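Local coordinates for protein eukaryotic peptide chain release factor GTP-binding subunit (Schizosaccharomyces pombe, PDB 1R5B) that is the GTP-binding subunit of a eukaryotic translation release factor, built from a P-loop GTPase domain of the elongation factor Tu family followed by beta-rich domains, at residues G141-S153 / Y259-N271. Sequence-based numbering, arbitrary orientation.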
loop_
_atom_site.group_PDB
_atom_site.type_symbol
_atom_site.label_atom_id
_atom_site.label_comp_id
_atom_site.label_asym_id
_atom_site.label_seq_id
_atom_site.Cartn_x
_atom_site.Cartn_y
_atom_site.Cartn_z
ATOM N N GLY A 141 3.163 13.255 -6.363
ATOM C CA GLY A 141 3.098 14.011 -5.129
ATOM C C GLY A 141 1.714 13.920 -4.526
ATOM O O GLY A 141 1.108 12.850 -4.554
ATOM N N ALA A 142 1.224 15.046 -3.985
ATOM C CA ALA A 142 -0.105 15.127 -3.338
ATOM C C ALA A 142 -1.295 15.227 -4.334
ATOM O O ALA A 142 -2.464 15.261 -3.910
ATOM C CB ALA A 142 -0.138 16.306 -2.346
ATOM N N SER A 143 -0.991 15.298 -5.639
ATOM C CA SER A 143 -1.992 15.203 -6.713
ATOM C C SER A 143 -1.563 14.178 -7.785
ATOM O O SER A 143 -2.020 14.251 -8.942
ATOM C CB SER A 143 -2.221 16.574 -7.368
ATOM O OG SER A 143 -2.584 17.567 -6.424
ATOM N N GLN A 144 -0.675 13.248 -7.408
ATOM C CA GLN A 144 -0.354 12.084 -8.236
ATOM C C GLN A 144 -1.178 10.931 -7.700
ATOM O O GLN A 144 -1.128 10.601 -6.520
ATOM C CB GLN A 144 1.145 11.769 -8.191
ATOM C CG GLN A 144 1.608 10.531 -8.971
ATOM C CD GLN A 144 1.171 10.513 -10.444
ATOM O OE1 GLN A 144 1.562 11.402 -11.221
ATOM N NE2 GLN A 144 0.383 9.486 -10.837
ATOM N N ALA A 145 -1.969 10.337 -8.569
ATOM C CA ALA A 145 -2.832 9.227 -8.187
ATOM C C ALA A 145 -2.031 7.947 -7.956
ATOM O O ALA A 145 -1.045 7.710 -8.620
ATOM C CB ALA A 145 -3.871 8.995 -9.264
ATOM N N ASP A 146 -2.458 7.147 -6.990
ATOM C CA ASP A 146 -1.952 5.792 -6.822
ATOM C C ASP A 146 -2.746 4.808 -7.660
ATOM O O ASP A 146 -2.197 3.825 -8.143
ATOM C CB ASP A 146 -2.037 5.351 -5.365
ATOM C CG ASP A 146 -1.114 6.134 -4.465
ATOM O OD1 ASP A 146 0.099 6.172 -4.728
ATOM O OD2 ASP A 146 -1.516 6.753 -3.472
ATOM N N ILE A 147 -4.037 5.069 -7.810
ATOM C CA ILE A 147 -4.961 4.158 -8.463
ATOM C C ILE A 147 -5.851 4.955 -9.411
ATOM O O ILE A 147 -6.362 5.998 -9.043
ATOM C CB ILE A 147 -5.850 3.460 -7.422
ATOM C CG1 ILE A 147 -5.024 2.611 -6.445
ATOM C CG2 ILE A 147 -6.894 2.591 -8.105
ATOM C CD1 ILE A 147 -5.776 2.294 -5.139
ATOM N N GLY A 148 -6.016 4.473 -10.629
ATOM C CA GLY A 148 -6.914 5.061 -11.602
ATOM C C GLY A 148 -8.008 4.057 -11.875
ATOM O O GLY A 148 -7.719 2.890 -12.117
ATOM N N VAL A 149 -9.257 4.494 -11.772
ATOM C CA VAL A 149 -10.402 3.634 -12.027
ATOM C C VAL A 149 -11.165 4.201 -13.219
ATOM O O VAL A 149 -11.700 5.311 -13.141
ATOM C CB VAL A 149 -11.345 3.550 -10.820
ATOM C CG1 VAL A 149 -12.513 2.602 -11.131
ATOM C CG2 VAL A 149 -10.600 3.063 -9.568
ATOM N N LEU A 150 -11.158 3.480 -14.336
ATOM C CA LEU A 150 -11.934 3.881 -15.512
ATOM C C LEU A 150 -13.308 3.227 -15.400
ATOM O O LEU A 150 -13.400 2.009 -15.358
ATOM C CB LEU A 150 -11.218 3.458 -16.801
ATOM C CG LEU A 150 -11.932 3.687 -18.133
ATOM C CD1 LEU A 150 -12.143 5.159 -18.379
ATOM C CD2 LEU A 150 -11.123 3.078 -19.274
ATOM N N VAL A 151 -14.367 4.035 -15.327
ATOM C CA VAL A 151 -15.735 3.519 -15.184
ATOM C C VAL A 151 -16.420 3.506 -16.529
ATOM O O VAL A 151 -16.551 4.543 -17.170
ATOM C CB VAL A 151 -16.551 4.346 -14.184
ATOM C CG1 VAL A 151 -17.852 3.641 -13.838
ATOM C CG2 VAL A 151 -15.731 4.588 -12.903
ATOM N N ILE A 152 -16.837 2.320 -16.961
ATOM C CA ILE A 152 -17.463 2.121 -18.268
ATOM C C ILE A 152 -18.889 1.596 -18.096
ATOM O O ILE A 152 -19.135 0.735 -17.260
ATOM C CB ILE A 152 -16.642 1.124 -19.112
ATOM C CG1 ILE A 152 -15.223 1.654 -19.371
ATOM C CG2 ILE A 152 -17.341 0.831 -20.441
ATOM C CD1 ILE A 152 -15.137 2.825 -20.347
ATOM N N SER A 153 -19.825 2.121 -18.878
ATOM C CA SER A 153 -21.194 1.628 -18.862
ATOM C C SER A 153 -21.307 0.366 -19.702
ATOM O O SER A 153 -20.814 0.320 -20.830
ATOM C CB SER A 153 -22.155 2.671 -19.418
ATOM O OG SER A 153 -23.441 2.107 -19.598
ATOM N N TYR A 259 -10.741 -5.440 -3.662
ATOM C CA TYR A 259 -9.585 -5.364 -4.538
ATOM C C TYR A 259 -8.731 -4.104 -4.256
ATOM O O TYR A 259 -7.505 -4.184 -4.211
ATOM C CB TYR A 259 -10.034 -5.382 -6.005
ATOM C CG TYR A 259 -8.876 -5.267 -6.928
ATOM C CD1 TYR A 259 -8.078 -6.377 -7.203
ATOM C CD2 TYR A 259 -8.524 -4.043 -7.483
ATOM C CE1 TYR A 259 -6.977 -6.276 -8.030
ATOM C CE2 TYR A 259 -7.409 -3.934 -8.310
ATOM C CZ TYR A 259 -6.646 -5.047 -8.569
ATOM O OH TYR A 259 -5.557 -4.951 -9.379
ATOM N N LEU A 260 -9.380 -2.955 -4.090
ATOM C CA LEU A 260 -8.691 -1.700 -3.775
ATOM C C LEU A 260 -7.903 -1.813 -2.455
ATOM O O LEU A 260 -6.835 -1.228 -2.304
ATOM C CB LEU A 260 -9.698 -0.559 -3.655
ATOM C CG LEU A 260 -9.873 0.481 -4.777
ATOM C CD1 LEU A 260 -9.538 -0.057 -6.136
ATOM C CD2 LEU A 260 -11.303 1.062 -4.737
ATOM N N ASP A 261 -8.430 -2.602 -1.522
ATOM C CA ASP A 261 -7.828 -2.745 -0.214
ATOM C C ASP A 261 -6.483 -3.468 -0.227
ATOM O O ASP A 261 -5.567 -3.049 0.450
ATOM C CB ASP A 261 -8.788 -3.467 0.737
ATOM C CG ASP A 261 -8.287 -3.472 2.159
ATOM O OD1 ASP A 261 -8.195 -2.385 2.752
ATOM O OD2 ASP A 261 -7.953 -4.508 2.764
ATOM N N SER A 262 -6.380 -4.556 -0.975
ATOM C CA SER A 262 -5.174 -5.396 -0.959
ATOM C C SER A 262 -4.297 -5.238 -2.218
ATOM O O SER A 262 -3.236 -5.838 -2.310
ATOM C CB SER A 262 -5.573 -6.864 -0.783
ATOM O OG SER A 262 -6.485 -7.246 -1.795
ATOM N N MET A 263 -4.777 -4.439 -3.170
ATOM C CA MET A 263 -4.029 -3.977 -4.346
ATOM C C MET A 263 -2.605 -3.610 -3.994
ATOM O O MET A 263 -2.342 -2.849 -3.089
ATOM C CB MET A 263 -4.633 -2.657 -4.839
ATOM C CG MET A 263 -5.206 -2.705 -6.139
ATOM S SD MET A 263 -5.729 -1.096 -6.624
ATOM C CE MET A 263 -4.734 -1.054 -8.096
ATOM N N THR A 264 -1.705 -4.035 -4.822
ATOM C CA THR A 264 -0.306 -3.884 -4.556
ATOM C C THR A 264 0.327 -2.779 -5.436
ATOM O O THR A 264 1.243 -2.089 -5.007
ATOM C CB THR A 264 0.288 -5.260 -4.768
ATOM O OG1 THR A 264 1.167 -5.555 -3.699
ATOM C CG2 THR A 264 1.071 -5.358 -5.997
ATOM N N HIS A 265 -0.193 -2.587 -6.639
ATOM C CA HIS A 265 0.354 -1.588 -7.549
ATOM C C HIS A 265 -0.220 -0.203 -7.247
ATOM O O HIS A 265 -1.267 0.135 -7.747
ATOM C CB HIS A 265 0.039 -1.995 -8.981
ATOM C CG HIS A 265 0.836 -1.274 -10.016
ATOM N ND1 HIS A 265 0.700 0.078 -10.261
ATOM C CD2 HIS A 265 1.759 -1.726 -10.892
ATOM C CE1 HIS A 265 1.514 0.421 -11.248
ATOM N NE2 HIS A 265 2.168 -0.655 -11.644
ATOM N N LEU A 266 0.461 0.561 -6.386
ATOM C CA LEU A 266 0.141 1.965 -6.141
ATOM C C LEU A 266 1.248 2.841 -6.764
ATOM O O LEU A 266 2.415 2.753 -6.374
ATOM C CB LEU A 266 0.039 2.232 -4.632
ATOM C CG LEU A 266 -0.881 1.342 -3.781
ATOM C CD1 LEU A 266 -0.949 1.839 -2.368
ATOM C CD2 LEU A 266 -2.241 1.281 -4.315
ATOM N N GLU A 267 0.885 3.689 -7.716
ATOM C CA GLU A 267 1.881 4.400 -8.530
ATOM C C GLU A 267 2.937 5.185 -7.766
ATOM O O GLU A 267 4.085 5.110 -8.129
ATOM C CB GLU A 267 1.229 5.349 -9.521
ATOM C CG GLU A 267 0.325 4.696 -10.547
ATOM C CD GLU A 267 1.032 3.689 -11.451
ATOM O OE1 GLU A 267 2.273 3.723 -11.597
ATOM O OE2 GLU A 267 0.299 2.859 -12.022
ATOM N N ARG A 268 2.569 5.948 -6.737
ATOM C CA ARG A 268 3.576 6.705 -5.999
ATOM C C ARG A 268 4.613 5.777 -5.374
ATOM O O ARG A 268 5.805 6.071 -5.399
ATOM C CB ARG A 268 2.957 7.588 -4.911
ATOM C CG ARG A 268 2.137 8.754 -5.462
ATOM C CD ARG A 268 1.514 9.657 -4.411
ATOM N NE ARG A 268 0.670 8.912 -3.477
ATOM C CZ ARG A 268 0.303 9.351 -2.281
ATOM N NH1 ARG A 268 0.683 10.540 -1.851
ATOM N NH2 ARG A 268 -0.452 8.588 -1.503
ATOM N N LYS A 269 4.138 4.665 -4.814
ATOM C CA LYS A 269 4.990 3.668 -4.152
ATOM C C LYS A 269 5.844 2.918 -5.185
ATOM O O LYS A 269 7.011 2.669 -4.942
ATOM C CB LYS A 269 4.130 2.671 -3.366
ATOM C CG LYS A 269 4.769 2.056 -2.163
ATOM C CD LYS A 269 3.883 0.956 -1.545
ATOM C CE LYS A 269 2.800 1.495 -0.624
ATOM N NZ LYS A 269 1.747 0.439 -0.331
ATOM N N VAL A 270 5.259 2.584 -6.331
ATOM C CA VAL A 270 6.000 1.922 -7.412
ATOM C C VAL A 270 7.133 2.809 -7.943
ATOM O O VAL A 270 8.203 2.314 -8.314
ATOM C CB VAL A 270 5.066 1.556 -8.602
ATOM C CG1 VAL A 270 5.871 1.072 -9.838
ATOM C CG2 VAL A 270 4.050 0.496 -8.189
ATOM N N ASN A 271 6.889 4.116 -7.967
ATOM C CA ASN A 271 7.791 5.085 -8.583
ATOM C C ASN A 271 8.752 5.684 -7.569
ATOM O O ASN A 271 9.610 6.490 -7.920
ATOM C CB ASN A 271 6.981 6.184 -9.270
ATOM C CG ASN A 271 6.298 5.683 -10.544
ATOM O OD1 ASN A 271 5.107 5.829 -10.717
ATOM N ND2 ASN A 271 7.074 5.088 -11.436
HETATM O O HOH W 1 -2.787 1.208 -9.462
#
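The carboxylate of Asp146 is gripped through both oxygens by Arg268. OD1 takes the backbone N-H of Arg268 nearly end-on along its C-O bond (3.2 Å from N) and also the side-chain NE, 3.1 Å away, in a fairly straight bond (164°) that lies in the guanidinium plane. OD2 accepts from Arg268 NH2 at 2.9 Å through its syn lone pair and from NE. This side-on salt bridge is twisted, the carboxylate and guanidinium planes standing 48° apart. The arginine chain, extended at chi2, bends at chi3 (-56°), which folds the guanidinium back to the acid whose OD1 already holds its main chain. Its CD passes the carbonyl oxygens of Gly141 and Gln144, while the CG atoms of Gln144 and Arg268 brush as the two chains run past each other in opposite directions. The Asp146 carbonyl receives Glu267 N at 3.1 Å, nearly straight and on a lone pair. Asp146 thus accepts from two successive amides in the first turn of helix 267-270, which would help fix the start of that helix against the strand. Next to the polar cluster, one residue further along, Ile147 continues the contact with hydrocarbon: its CG1 lies 3.7 Å from CD2 of Leu266, the two chains side by side and pointing the same way, and its CD1 meets Met263 SD at 3.7 Å. Leu260 CD1 reaches Ile147 CG2 more loosely. The contact joins the beginning of strand 147-153, inside the parallel part of the GTPase-domain sheet, to the end of helix 256-262, the link after it and short helix 267-270, which precedes strand 275-283. Asn45 on neighbouring strand 42-50 gives its backbone N to Asp146 OD2, and Phe123 of strand 121-125 packs against both Ile147 and Leu260.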